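Local coordinates for transaminase (Bacillus megaterium, PDB 5G09), which probably transfers amino groups between amines and carbonyl compounds by means of pyridoxal phosphate, here captured as its adduct with 1-phenylethylamine, at residues D[234-239]-D[264-269]; D[269-274]-D[293-298]. All blocks are in the same frame, centred on the assembly; numbering follows the deposited sequence.

Contact 1 of 2, residues D[234-239]-D[264-269]; sequences VITEVS and VLWIND. With 6DF ([6-methyl-5-oxidanyl-4-[(~{E})-[(1~{R})-1-phenylethyl]iminomethyl]pyridin-3-yl]methyl dihydrogen phosphate), chain R.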
ATOM      1  N   VAL D 234      -8.981   5.044 -16.827  1.00 15.41           N
ATOM      2  CA  VAL D 234      -8.395   3.912 -17.538  1.00 15.76           C
ATOM      3  C   VAL D 234      -7.262   4.492 -18.401  1.00 15.62           C
ATOM      4  O   VAL D 234      -7.457   5.519 -19.074  1.00 15.48           O
ATOM      5  CB  VAL D 234      -9.419   3.187 -18.425  1.00 15.78           C
ATOM      6  CG1 VAL D 234      -8.760   2.020 -19.189  1.00 15.72           C
ATOM      7  CG2 VAL D 234     -10.612   2.709 -17.594  1.00 15.68           C
ATOM      8  N   ILE D 235      -6.065   3.890 -18.319  1.00 15.00           N
ATOM      9  CA  ILE D 235      -4.925   4.310 -19.153  1.00 14.47           C
ATOM     10  C   ILE D 235      -4.629   3.254 -20.208  1.00 15.58           C
ATOM     11  O   ILE D 235      -4.571   2.042 -19.899  1.00 16.42           O
ATOM     12  CB  ILE D 235      -3.640   4.659 -18.328  1.00 14.18           C
ATOM     13  CG1 ILE D 235      -2.539   5.242 -19.251  1.00 13.71           C
ATOM     14  CG2 ILE D 235      -3.111   3.464 -17.495  1.00 12.68           C
ATOM     15  CD1 ILE D 235      -1.394   5.905 -18.514  1.00 13.77           C
ATOM     16  N   THR D 236      -4.429   3.695 -21.453  1.00 16.05           N
ATOM     17  CA  THR D 236      -4.208   2.768 -22.558  1.00 16.41           C
ATOM     18  C   THR D 236      -3.005   3.208 -23.383  1.00 16.99           C
ATOM     19  O   THR D 236      -2.468   4.316 -23.189  1.00 16.79           O
ATOM     20  CB  THR D 236      -5.437   2.722 -23.525  1.00 17.60           C
ATOM     21  OG1 THR D 236      -5.661   4.032 -24.062  1.00 17.65           O
ATOM     22  CG2 THR D 236      -6.730   2.242 -22.798  1.00 16.58           C
ATOM     23  N   GLU D 237      -2.603   2.328 -24.295  1.00 17.40           N
ATOM     24  CA  GLU D 237      -1.789   2.658 -25.461  1.00 18.88           C
ATOM     25  C   GLU D 237      -2.622   2.109 -26.609  1.00 20.71           C
ATOM     26  O   GLU D 237      -3.118   0.965 -26.514  1.00 20.96           O
ATOM     27  CB  GLU D 237      -0.495   1.849 -25.448  1.00 19.20           C
ATOM     28  CG  GLU D 237       0.471   2.068 -24.294  1.00 19.76           C
ATOM     29  CD  GLU D 237       1.630   1.067 -24.333  1.00 20.87           C
ATOM     30  OE1 GLU D 237       2.598   1.279 -25.121  1.00 21.33           O
ATOM     31  OE2 GLU D 237       1.578   0.036 -23.612  1.00 21.12           O
ATOM     32  N   VAL D 238      -2.782   2.853 -27.709  1.00 20.86           N
ATOM     33  CA  VAL D 238      -3.687   2.323 -28.754  1.00 21.14           C
ATOM     34  C   VAL D 238      -3.037   1.122 -29.430  1.00 22.24           C
ATOM     35  O   VAL D 238      -3.714   0.178 -29.832  1.00 25.17           O
ATOM     36  CB  VAL D 238      -4.155   3.369 -29.801  1.00 21.37           C
ATOM     37  CG1 VAL D 238      -4.965   4.476 -29.125  1.00 20.58           C
ATOM     38  CG2 VAL D 238      -2.979   3.928 -30.590  1.00 19.68           C
ATOM     39  N   SER D 239      -1.721   1.176 -29.564  1.00 21.46           N
ATOM     40  CA  SER D 239      -0.946   0.027 -29.960  1.00 21.86           C
ATOM     41  C   SER D 239       0.107  -0.123 -28.887  1.00 21.31           C
ATOM     42  O   SER D 239       0.909   0.798 -28.679  1.00 21.30           O
ATOM     43  CB  SER D 239      -0.278   0.269 -31.316  1.00 22.61           C
ATOM     44  OG  SER D 239       0.615  -0.788 -31.612  1.00 25.27           O
ATOM     45  N   VAL D 264     -15.716   7.774 -15.837  1.00 19.02           N
ATOM     46  CA  VAL D 264     -14.290   7.548 -15.559  1.00 18.37           C
ATOM     47  C   VAL D 264     -13.496   8.208 -16.694  1.00 18.49           C
ATOM     48  O   VAL D 264     -13.959   8.199 -17.828  1.00 18.54           O
ATOM     49  CB  VAL D 264     -14.045   6.029 -15.475  1.00 19.54           C
ATOM     50  CG1 VAL D 264     -12.577   5.663 -15.681  1.00 20.46           C
ATOM     51  CG2 VAL D 264     -14.579   5.489 -14.136  1.00 16.88           C
ATOM     52  N   LEU D 265     -12.335   8.794 -16.388  1.00 17.80           N
ATOM     53  CA  LEU D 265     -11.474   9.395 -17.407  1.00 17.28           C
ATOM     54  C   LEU D 265     -10.756   8.381 -18.284  1.00 18.47           C
ATOM     55  O   LEU D 265     -10.522   7.225 -17.877  1.00 18.24           O
ATOM     56  CB  LEU D 265     -10.438  10.356 -16.788  1.00 16.04           C
ATOM     57  CG  LEU D 265     -10.947  11.574 -16.010  1.00 15.54           C
ATOM     58  CD1 LEU D 265      -9.788  12.335 -15.365  1.00 15.99           C
ATOM     59  CD2 LEU D 265     -11.772  12.525 -16.891  1.00 15.70           C
ATOM     60  N   TRP D 266     -10.428   8.818 -19.509  1.00 18.10           N
ATOM     61  CA  TRP D 266      -9.619   8.026 -20.383  1.00 17.53           C
ATOM     62  C   TRP D 266      -8.308   8.774 -20.657  1.00 18.26           C
ATOM     63  O   TRP D 266      -8.308   9.888 -21.205  1.00 17.93           O
ATOM     64  CB  TRP D 266     -10.372   7.680 -21.671  1.00 18.00           C
ATOM     65  CG  TRP D 266      -9.505   6.996 -22.691  1.00 19.44           C
ATOM     66  CD1 TRP D 266      -8.509   6.058 -22.454  1.00 18.71           C
ATOM     67  CD2 TRP D 266      -9.562   7.161 -24.115  1.00 19.35           C
ATOM     68  NE1 TRP D 266      -7.937   5.664 -23.650  1.00 18.98           N
ATOM     69  CE2 TRP D 266      -8.566   6.322 -24.681  1.00 19.61           C
ATOM     70  CE3 TRP D 266     -10.352   7.953 -24.975  1.00 20.35           C
ATOM     71  CZ2 TRP D 266      -8.332   6.261 -26.081  1.00 19.42           C
ATOM     72  CZ3 TRP D 266     -10.109   7.883 -26.378  1.00 18.96           C
ATOM     73  CH2 TRP D 266      -9.118   7.046 -26.894  1.00 18.48           C
ATOM     74  N   ILE D 267      -7.203   8.179 -20.209  1.00 17.97           N
ATOM     75  CA  ILE D 267      -5.854   8.672 -20.530  1.00 16.11           C
ATOM     76  C   ILE D 267      -5.352   7.797 -21.628  1.00 15.84           C
ATOM     77  O   ILE D 267      -5.285   6.590 -21.461  1.00 15.80           O
ATOM     78  CB  ILE D 267      -4.866   8.524 -19.336  1.00 16.27           C
ATOM     79  CG1 ILE D 267      -5.434   9.202 -18.089  1.00 15.97           C
ATOM     80  CG2 ILE D 267      -3.478   9.124 -19.707  1.00 15.27           C
ATOM     81  CD1 ILE D 267      -4.666   8.903 -16.807  1.00 16.45           C
ATOM     82  N   ASN D 268      -5.039   8.383 -22.782  1.00 15.90           N
ATOM     83  CA  ASN D 268      -4.317   7.630 -23.767  1.00 15.08           C
ATOM     84  C   ASN D 268      -2.871   8.097 -23.827  1.00 15.48           C
ATOM     85  O   ASN D 268      -2.607   9.266 -23.967  1.00 16.15           O
ATOM     86  CB  ASN D 268      -4.940   7.668 -25.161  1.00 15.29           C
ATOM     87  CG  ASN D 268      -4.266   6.664 -26.072  1.00 15.26           C
ATOM     88  OD1 ASN D 268      -4.262   5.480 -25.766  1.00 16.87           O
ATOM     89  ND2 ASN D 268      -3.621   7.131 -27.136  1.00 15.21           N
ATOM     90  N   ASP D 269      -1.957   7.152 -23.659  1.00 16.19           N
ATOM     91  CA  ASP D 269      -0.546   7.404 -23.569  1.00 16.16           C
ATOM     92  C   ASP D 269      -0.051   7.432 -25.000  1.00 15.95           C
ATOM     93  O   ASP D 269       0.028   6.395 -25.649  1.00 15.51           O
ATOM     94  CB  ASP D 269       0.120   6.248 -22.787  1.00 15.85           C
ATOM     95  CG  ASP D 269       1.624   6.465 -22.545  1.00 17.26           C
ATOM     96  OD1 ASP D 269       2.212   7.344 -23.187  1.00 15.88           O
ATOM     97  OD2 ASP D 269       2.226   5.713 -21.711  1.00 18.57           O
TER
HETATM   98  N1  6DF R1476       4.925   5.473 -22.392  1.00 17.43           N
HETATM   99  C2  6DF R1476       5.154   4.662 -23.423  1.00 18.08           C
HETATM  100  N2  6DF R1476       9.199   3.173 -23.479  1.00 29.65           N
HETATM  101  C3  6DF R1476       6.469   4.303 -23.718  1.00 18.58           C
HETATM  102  C4  6DF R1476       7.529   4.803 -22.960  1.00 18.93           C
HETATM  103  C5  6DF R1476       7.221   5.653 -21.891  1.00 17.55           C
HETATM  104  C6  6DF R1476       5.913   5.968 -21.640  1.00 17.50           C
HETATM  105  C7  6DF R1476      10.498   2.462 -23.648  1.00 29.27           C
HETATM  106  C8  6DF R1476      11.716   3.380 -23.766  1.00 29.15           C
HETATM  107  C9  6DF R1476      10.480   1.324 -24.638  1.00 31.18           C
HETATM  108  C10 6DF R1476       9.869   1.460 -25.891  1.00 32.12           C
HETATM  109  C11 6DF R1476       9.880   0.372 -26.773  1.00 33.25           C
HETATM  110  C12 6DF R1476      10.527  -0.827 -26.423  1.00 32.87           C
HETATM  111  C13 6DF R1476      11.153  -0.962 -25.179  1.00 31.46           C
HETATM  112  O2P 6DF R1476      11.397   6.495 -21.347  1.00 16.65           O
HETATM  113  P   6DF R1476      10.461   7.664 -21.078  1.00 17.54           P
HETATM  114  O3P 6DF R1476      10.424   7.914 -19.564  1.00 15.62           O
HETATM  115  O1P 6DF R1476      10.886   8.917 -21.804  1.00 17.28           O
HETATM  116  O4P 6DF R1476       9.006   7.272 -21.636  1.00 16.64           O
HETATM  117  C5' 6DF R1476       8.247   6.253 -20.966  1.00 16.54           C
HETATM  118  C2' 6DF R1476       3.944   4.177 -24.196  1.00 16.03           C
HETATM  119  O3  6DF R1476       6.698   3.443 -24.736  1.00 20.08           O
HETATM  120  C4' 6DF R1476       8.954   4.406 -23.182  1.00 22.74           C
HETATM  121  C14 6DF R1476      11.123   0.119 -24.297  1.00 30.29           C
HETATM  122  O   HOH W   1      -1.350   5.366 -27.839  1.00 16.79           O
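Val234-Thr236 and Leu265-Asp269 run as neighbouring parallel strands, their short axes 4.8 Å apart and 19° from parallel, joined by four backbone hydrogen bonds from Val234 N to Leu265 O through to Asp269 N with Thr236 O. On the face shared by Val234, Trp266 and Asn268, Thr236 OG1 is gripped twice. Trp266 NE1 donates to it over 2.8 Å, almost straight and in the indole plane, and the hydroxyl in turn donates to Asn268 OD1 at 2.6 Å, on a lone pair in the carbonyl plane. Its chi1 of 60°, with OG1 between backbone N and carbonyl carbon, turns it to both partners. A valine in place of Thr236 would probably leave the indole N-H and the amide oxygen without their mates in a buried setting. One water links Asn268 ND2, Val238 N and Asp269 O. On the other face, Ile235 CD1 packs on Ile267 CG2 at 4.0 Å. At the end of strand 265-269, Asp269 OD2 lies 2.8 Å from pyridine N1 of the bound 6DF and is hydrogen-bonded to His149. With helix 251-262 the strands form a beta-alpha-beta unit, and the C-terminal end of its second strand presents the aspartate to the cofactor ring, as in fold-type I PLP enzymes.

Contact 2 of 2, residues D[269-274]-D[293-298]; sequences DEVLTG and IITMGK. With 6DF ([6-methyl-5-oxidanyl-4-[(~{E})-[(1~{R})-1-phenylethyl]iminomethyl]pyridin-3-yl]methyl dihydrogen phosphate), chain R.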
ATOM      1  N   ASP D 269      -1.957   7.152 -23.659  1.00 16.19           N
ATOM      2  CA  ASP D 269      -0.546   7.404 -23.569  1.00 16.16           C
ATOM      3  C   ASP D 269      -0.051   7.432 -25.000  1.00 15.95           C
ATOM      4  O   ASP D 269       0.028   6.395 -25.649  1.00 15.51           O
ATOM      5  CB  ASP D 269       0.120   6.248 -22.787  1.00 15.85           C
ATOM      6  CG  ASP D 269       1.624   6.465 -22.545  1.00 17.26           C
ATOM      7  OD1 ASP D 269       2.212   7.344 -23.187  1.00 15.88           O
ATOM      8  OD2 ASP D 269       2.226   5.713 -21.711  1.00 18.57           O
ATOM      9  N   GLU D 270       0.243   8.626 -25.490  1.00 16.39           N
ATOM     10  CA  GLU D 270       0.765   8.795 -26.851  1.00 16.72           C
ATOM     11  C   GLU D 270       2.282   8.944 -26.874  1.00 17.23           C
ATOM     12  O   GLU D 270       2.809   9.463 -27.856  1.00 18.18           O
ATOM     13  CB  GLU D 270       0.122  10.041 -27.518  1.00 16.44           C
ATOM     14  CG  GLU D 270      -1.360   9.884 -27.821  1.00 16.62           C
ATOM     15  CD  GLU D 270      -1.595   9.052 -29.075  1.00 17.42           C
ATOM     16  OE1 GLU D 270      -0.651   8.927 -29.916  1.00 16.43           O
ATOM     17  OE2 GLU D 270      -2.727   8.526 -29.221  1.00 17.49           O
ATOM     18  N   VAL D 271       2.997   8.551 -25.798  1.00 17.15           N
ATOM     19  CA  VAL D 271       4.439   8.796 -25.762  1.00 16.30           C
ATOM     20  C   VAL D 271       5.124   8.121 -26.976  1.00 17.57           C
ATOM     21  O   VAL D 271       6.018   8.699 -27.619  1.00 16.49           O
ATOM     22  CB  VAL D 271       5.079   8.358 -24.401  1.00 16.78           C
ATOM     23  CG1 VAL D 271       6.597   8.259 -24.499  1.00 15.04           C
ATOM     24  CG2 VAL D 271       4.687   9.329 -23.280  1.00 14.57           C
ATOM     25  N   LEU D 272       4.707   6.900 -27.294  1.00 17.70           N
ATOM     26  CA  LEU D 272       5.296   6.204 -28.455  1.00 19.60           C
ATOM     27  C   LEU D 272       4.490   6.389 -29.761  1.00 19.11           C
ATOM     28  O   LEU D 272       5.087   6.589 -30.823  1.00 19.84           O
ATOM     29  CB  LEU D 272       5.598   4.722 -28.145  1.00 19.89           C
ATOM     30  CG  LEU D 272       6.318   3.853 -29.195  1.00 19.82           C
ATOM     31  CD1 LEU D 272       7.175   2.793 -28.513  1.00 19.24           C
ATOM     32  CD2 LEU D 272       5.283   3.207 -30.089  1.00 19.43           C
ATOM     33  N   THR D 273       3.162   6.369 -29.684  1.00 17.73           N
ATOM     34  CA  THR D 273       2.357   6.497 -30.928  1.00 17.46           C
ATOM     35  C   THR D 273       2.202   7.932 -31.453  1.00 17.86           C
ATOM     36  O   THR D 273       1.665   8.144 -32.543  1.00 19.20           O
ATOM     37  CB  THR D 273       0.961   5.859 -30.763  1.00 17.80           C
ATOM     38  OG1 THR D 273       0.269   6.490 -29.662  1.00 17.58           O
ATOM     39  CG2 THR D 273       1.089   4.328 -30.558  1.00 16.30           C
ATOM     40  N   GLY D 274       2.684   8.911 -30.691  1.00 17.16           N
ATOM     41  CA  GLY D 274       2.442  10.301 -30.976  1.00 16.39           C
ATOM     42  C   GLY D 274       3.309  10.837 -32.097  1.00 17.74           C
ATOM     43  O   GLY D 274       4.351  10.263 -32.465  1.00 16.77           O
ATOM     44  N   ILE D 293      -7.132  12.957 -21.481  1.00 17.44           N
ATOM     45  CA  ILE D 293      -5.726  13.347 -21.284  1.00 16.10           C
ATOM     46  C   ILE D 293      -4.857  12.507 -22.208  1.00 15.81           C
ATOM     47  O   ILE D 293      -5.119  11.318 -22.400  1.00 16.05           O
ATOM     48  CB  ILE D 293      -5.264  13.068 -19.821  1.00 16.36           C
ATOM     49  CG1 ILE D 293      -6.091  13.862 -18.800  1.00 16.08           C
ATOM     50  CG2 ILE D 293      -3.755  13.348 -19.659  1.00 14.57           C
ATOM     51  CD1 ILE D 293      -5.838  13.434 -17.346  1.00 17.09           C
ATOM     52  N   ILE D 294      -3.833  13.114 -22.802  1.00 16.41           N
ATOM     53  CA  ILE D 294      -2.784  12.325 -23.428  1.00 15.87           C
ATOM     54  C   ILE D 294      -1.434  12.663 -22.852  1.00 15.79           C
ATOM     55  O   ILE D 294      -1.224  13.771 -22.380  1.00 16.81           O
ATOM     56  CB  ILE D 294      -2.732  12.445 -24.993  1.00 16.42           C
ATOM     57  CG1 ILE D 294      -2.399  13.879 -25.446  1.00 16.92           C
ATOM     58  CG2 ILE D 294      -4.027  11.925 -25.602  1.00 15.89           C
ATOM     59  CD1 ILE D 294      -1.963  13.941 -26.908  1.00 16.94           C
ATOM     60  N   THR D 295      -0.524  11.683 -22.878  1.00 15.06           N
ATOM     61  CA  THR D 295       0.839  11.901 -22.435  1.00 15.16           C
ATOM     62  C   THR D 295       1.746  11.809 -23.652  1.00 15.09           C
ATOM     63  O   THR D 295       1.504  11.014 -24.568  1.00 14.83           O
ATOM     64  CB  THR D 295       1.236  10.830 -21.397  1.00 14.83           C
ATOM     65  OG1 THR D 295       0.918   9.532 -21.933  1.00 15.38           O
ATOM     66  CG2 THR D 295       0.402  10.996 -20.133  1.00 14.00           C
ATOM     67  N   MET D 296       2.789  12.625 -23.665  1.00 15.28           N
ATOM     68  CA  MET D 296       3.697  12.707 -24.823  1.00 16.25           C
ATOM     69  C   MET D 296       5.181  12.649 -24.442  1.00 15.78           C
ATOM     70  O   MET D 296       5.576  13.042 -23.340  1.00 15.62           O
ATOM     71  CB  MET D 296       3.455  14.025 -25.582  1.00 16.43           C
ATOM     72  CG  MET D 296       2.112  14.091 -26.336  1.00 17.51           C
ATOM     73  SD  MET D 296       1.593  15.796 -26.688  1.00 20.22           S
ATOM     74  CE  MET D 296       1.030  16.317 -25.060  1.00 18.71           C
ATOM     75  N   GLY D 297       5.998  12.210 -25.396  1.00 15.43           N
ATOM     76  CA  GLY D 297       7.461  12.296 -25.303  1.00 15.97           C
ATOM     77  C   GLY D 297       7.991  11.902 -26.662  1.00 15.88           C
ATOM     78  O   GLY D 297       7.304  12.136 -27.661  1.00 16.66           O
ATOM     79  N   LYS D 298       9.167  11.279 -26.692  1.00 16.31           N
ATOM     80  CA  LYS D 298       9.752  10.668 -27.926  1.00 16.95           C
ATOM     81  C   LYS D 298       9.669  11.606 -29.159  1.00 17.28           C
ATOM     82  O   LYS D 298      10.466  12.547 -29.253  1.00 18.94           O
ATOM     83  CB  LYS D 298       9.202   9.232 -28.194  1.00 16.17           C
ATOM     84  CG  LYS D 298       9.555   8.187 -27.099  1.00 16.63           C
ATOM     85  CD  LYS D 298       8.916   6.818 -27.343  1.00 17.61           C
ATOM     86  CE  LYS D 298       9.180   5.846 -26.183  1.00 18.99           C
ATOM     87  NZ  LYS D 298      10.623   5.578 -26.037  1.00 19.75           N
TER
HETATM   88  N1  6DF R1476       4.925   5.473 -22.392  1.00 17.43           N
HETATM   89  C2  6DF R1476       5.154   4.662 -23.423  1.00 18.08           C
HETATM   90  N2  6DF R1476       9.199   3.173 -23.479  1.00 29.65           N
HETATM   91  C3  6DF R1476       6.469   4.303 -23.718  1.00 18.58           C
HETATM   92  C4  6DF R1476       7.529   4.803 -22.960  1.00 18.93           C
HETATM   93  C5  6DF R1476       7.221   5.653 -21.891  1.00 17.55           C
HETATM   94  C6  6DF R1476       5.913   5.968 -21.640  1.00 17.50           C
HETATM   95  C7  6DF R1476      10.498   2.462 -23.648  1.00 29.27           C
HETATM   96  C8  6DF R1476      11.716   3.380 -23.766  1.00 29.15           C
HETATM   97  C9  6DF R1476      10.480   1.324 -24.638  1.00 31.18           C
HETATM   98  C10 6DF R1476       9.869   1.460 -25.891  1.00 32.12           C
HETATM   99  C11 6DF R1476       9.880   0.372 -26.773  1.00 33.25           C
HETATM  100  C12 6DF R1476      10.527  -0.827 -26.423  1.00 32.87           C
HETATM  101  C13 6DF R1476      11.153  -0.962 -25.179  1.00 31.46           C
HETATM  102  O2P 6DF R1476      11.397   6.495 -21.347  1.00 16.65           O
HETATM  103  P   6DF R1476      10.461   7.664 -21.078  1.00 17.54           P
HETATM  104  O3P 6DF R1476      10.424   7.914 -19.564  1.00 15.62           O
HETATM  105  O1P 6DF R1476      10.886   8.917 -21.804  1.00 17.28           O
HETATM  106  O4P 6DF R1476       9.006   7.272 -21.636  1.00 16.64           O
HETATM  107  C5' 6DF R1476       8.247   6.253 -20.966  1.00 16.54           C
HETATM  108  C2' 6DF R1476       3.944   4.177 -24.196  1.00 16.03           C
HETATM  109  O3  6DF R1476       6.698   3.443 -24.736  1.00 20.08           O
HETATM  110  C4' 6DF R1476       8.954   4.406 -23.182  1.00 22.74           C
HETATM  111  C14 6DF R1476      11.123   0.119 -24.297  1.00 30.29           C
HETATM  112  O   HOH W   2       4.358  11.780 -27.884  1.00 18.09           O
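Asp269 and Thr295 form a parallel beta bridge, their CA atoms 4.8 Å apart, at which strand 265-269 gives way to the turn 270-274. The polar links are modest. Thr295 OG1 gives a weak hydrogen bond to Asp269 OD1, and Glu270 N reaches Thr295 O in another weak one, bent to 127°. Asp269 OD1 is held more firmly by Val271 N, at 3.0 Å and nearly along the C-O axis. This Asx turn, with the weak threonine bond and His149 on OD2, helps to fix the rotation of the carboxylate that serves the pyridine nitrogen. A water accepts from Gly297 N and probably donates to Glu270 O. Glu270 bends at chi2 (-78°), carrying its carboxylate away from strand 293-296 to Thr273 OG1, which donates over 2.6 Å to OE1 from above the carboxylate plane, and to the backbone of Gly283 and Tyr284.

Van der Waals packing centres on Val271, whose CG2 lies 3.6 Å from the backbone Met296 C, while CG1 reaches 6DF C5 and C6 of the pyridine ring, both at 3.7 Å. Lys298 passes alongside Val271 and Leu272, its CD 4.0 Å from Leu272 CB, then bends at chi4 to bring NZ within 3.5 Å of 6DF C4'. Lys298 is probably the lysine that forms the internal aldimine, as in relatives; here NZ is instead hydrogen-bonded to Leu59 O and to Thr330 OG1 of the second subunit.

Strand 308-313 flanks Ile294 and Met296, helix 121-136 covers Thr295 and Asp269 through Val125, and Leu387 of strand 387-392 touches Leu272.

How the contacts relate
Both contacts are buried and join consecutive parts of one seven-stranded sheet: strand 265-269 pairs with 231-236 in contact 1 and lies beside 293-296, the strand that contact 2 is built on. They share Asp269, and Asn268 N probably bonds Ile293 O between them. Contact 1 is regular parallel strand pairing, with straight backbone bonds and a polar side-chain network on one face. Contact 2, nearer the centre of the chain, lies where strand 265-269 ends beside 293-296 and the chain turns into loop; its cross-segment bonds are weak, and packing by Val271 and Lys298 takes over. Both reach 6DF: contact 1 supplies Glu237 beside the methyl C2', whereas contact 2 adds a valine, a leucine and the lysine around the ring and imine.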